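Uroporphyrinogen-III synthetase (Pseudomonas syringae pv. tomato, PDB 3RE1) probably catalyses the cyclization of the linear tetrapyrrole hydroxymethylbilane to the macrocycle uroporphyrinogen III, releasing water, a step in porphyrin biosynthesis. Local coordinates at residues Gln95-Val100 and Tyr111-Ser116. Residues are numbered along the deposited sequence; the frame is centred on the assembly and turned at random.
Sequences QPWFSV and YGLDAS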
# COMPACT_ATOMS: atom_id res chain seq x y z
N GLN A 95 -13.68 4.31 -21.40
CA GLN A 95 -14.23 5.04 -20.27
C GLN A 95 -13.10 5.61 -19.41
O GLN A 95 -11.98 5.08 -19.41
CB GLN A 95 -15.16 4.13 -19.46
CG GLN A 95 -14.54 3.44 -18.29
CD GLN A 95 -15.42 2.34 -17.70
OE1 GLN A 95 -16.61 2.55 -17.39
NE2 GLN A 95 -14.83 1.16 -17.54
N PRO A 96 -13.38 6.70 -18.66
CA PRO A 96 -12.39 7.34 -17.79
C PRO A 96 -11.95 6.42 -16.67
O PRO A 96 -12.78 5.79 -16.01
CB PRO A 96 -13.12 8.56 -17.24
CG PRO A 96 -14.15 8.86 -18.29
CD PRO A 96 -14.62 7.50 -18.73
N TRP A 97 -10.64 6.30 -16.51
CA TRP A 97 -10.01 5.48 -15.48
C TRP A 97 -9.05 6.40 -14.75
O TRP A 97 -8.42 7.27 -15.37
CB TRP A 97 -9.25 4.31 -16.12
CG TRP A 97 -10.12 3.13 -16.48
CD1 TRP A 97 -11.25 3.14 -17.25
CD2 TRP A 97 -9.92 1.77 -16.08
NE1 TRP A 97 -11.78 1.88 -17.33
CE2 TRP A 97 -10.97 1.02 -16.63
CE3 TRP A 97 -8.96 1.12 -15.30
CZ2 TRP A 97 -11.09 -0.37 -16.41
CZ3 TRP A 97 -9.09 -0.26 -15.09
CH2 TRP A 97 -10.15 -0.98 -15.64
N PHE A 98 -8.92 6.21 -13.44
CA PHE A 98 -8.04 7.05 -12.65
C PHE A 98 -7.23 6.25 -11.67
O PHE A 98 -7.58 5.10 -11.35
CB PHE A 98 -8.88 8.10 -11.92
CG PHE A 98 -9.81 8.86 -12.83
CD1 PHE A 98 -11.03 8.35 -13.17
CD2 PHE A 98 -9.42 10.08 -13.40
CE1 PHE A 98 -11.89 9.05 -14.03
CE2 PHE A 98 -10.30 10.78 -14.25
CZ PHE A 98 -11.52 10.26 -14.55
N SER A 99 -6.15 6.87 -11.17
CA SER A 99 -5.29 6.30 -10.11
C SER A 99 -4.77 7.41 -9.22
O SER A 99 -4.81 8.58 -9.60
CB SER A 99 -4.08 5.59 -10.73
OG SER A 99 -3.40 6.45 -11.65
N VAL A 100 -4.28 7.05 -8.04
CA VAL A 100 -3.73 8.04 -7.12
C VAL A 100 -2.33 8.44 -7.60
O VAL A 100 -2.04 9.63 -7.80
CB VAL A 100 -3.66 7.50 -5.68
CG1 VAL A 100 -5.07 7.45 -5.07
CG2 VAL A 100 -3.03 6.10 -5.68
N TYR A 111 -1.65 -0.50 -21.10
CA TYR A 111 -2.57 -1.47 -21.72
C TYR A 111 -3.59 -0.78 -22.62
O TYR A 111 -4.45 -1.44 -23.22
CB TYR A 111 -3.32 -2.26 -20.66
CG TYR A 111 -4.27 -3.28 -21.22
CD1 TYR A 111 -3.80 -4.38 -21.93
CD2 TYR A 111 -5.65 -3.16 -21.02
CE1 TYR A 111 -4.68 -5.32 -22.45
CE2 TYR A 111 -6.52 -4.10 -21.53
CZ TYR A 111 -6.03 -5.18 -22.24
OH TYR A 111 -6.86 -6.14 -22.75
N GLY A 112 -3.47 0.54 -22.73
CA GLY A 112 -4.37 1.32 -23.56
C GLY A 112 -5.65 1.83 -22.90
O GLY A 112 -6.65 2.08 -23.58
N LEU A 113 -5.64 1.98 -21.58
CA LEU A 113 -6.81 2.53 -20.91
C LEU A 113 -6.68 4.05 -20.82
O LEU A 113 -5.58 4.60 -20.70
CB LEU A 113 -6.98 1.91 -19.53
CG LEU A 113 -7.32 0.42 -19.55
CD1 LEU A 113 -7.20 -0.20 -18.15
CD2 LEU A 113 -8.71 0.25 -20.11
N ASP A 114 -7.82 4.71 -20.88
CA ASP A 114 -7.85 6.15 -20.84
C ASP A 114 -7.73 6.60 -19.39
O ASP A 114 -8.64 7.22 -18.83
CB ASP A 114 -9.16 6.60 -21.49
CG ASP A 114 -9.31 8.10 -21.51
OD1 ASP A 114 -8.30 8.82 -21.72
OD2 ASP A 114 -10.47 8.54 -21.32
N ALA A 115 -6.59 6.28 -18.79
CA ALA A 115 -6.28 6.63 -17.39
C ALA A 115 -5.60 7.98 -17.22
O ALA A 115 -4.91 8.46 -18.11
CB ALA A 115 -5.39 5.55 -16.75
N SER A 116 -5.82 8.60 -16.06
CA SER A 116 -5.23 9.87 -15.70
C SER A 116 -5.05 9.86 -14.18
O SER A 116 -5.61 9.02 -13.49
CB SER A 116 -6.12 11.03 -16.13
OG SER A 116 -7.40 10.96 -15.51
O HOH W 1 -10.41 3.66 -21.01
O HOH W 2 -8.91 9.26 -17.32
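Trp97 and Leu113 carry the apolar side of this contact, and the indole can be followed outward from its CB. Trp97 CB lies 4.1 Å from Ala115 CB, a methyl small enough for the two backbones to approach closely here. A chi1 of -82° sets CG beside the backbone N; the ring's edge has Gln95 C in its plane, while one face meets Leu113. Leu113 CD1 sits over the Trp97 six-membered ring, 3.7 Å from the centroid and 17° off the normal, in a CH-pi contact. CE3 and CZ3 come nearest this methyl, both at 3.6 Å, with CD2 and CH2 a little farther. Leucine's branched end suits this place, since one methyl can settle on the flat ring. Leu108 of helix 102-110 touches the side chains of Trp97, Leu113 and Ala115.

That helix is the crossover of a beta-alpha-beta unit, which sets 115-116 parallel to 97-99 as an outermost strand of the mixed sheet. Gly112, with positive phi, ends the helix in a Schellman motif; a CB there would press on the preceding carbonyl O, so glycine fits. Asp114 then centres an inverse gamma turn. The ladder follows: Trp97 N donates to Asp114 O (3.2 Å), Ser116 N to Trp97 O, and Ser99 N to Ser116 O.

Phe98 and Ser116 occupy the opposite face of the sheet from Trp97 and Ala115. Ser116 OG lies 3.1 Å from Phe98 CD2, obliquely to the ring; its short hydroxyl also donates to a water that in turn donates to Asp114 O and Trp97 O, so these carbonyls gain partners beyond the ladder. A second water joins Gln95 O to Asp114 N, where the two chains diverge ahead of the paired strands. The Asp114 carboxylate instead forms a salt bridge with Arg132, whose helix, 131-137, also packs on Phe98.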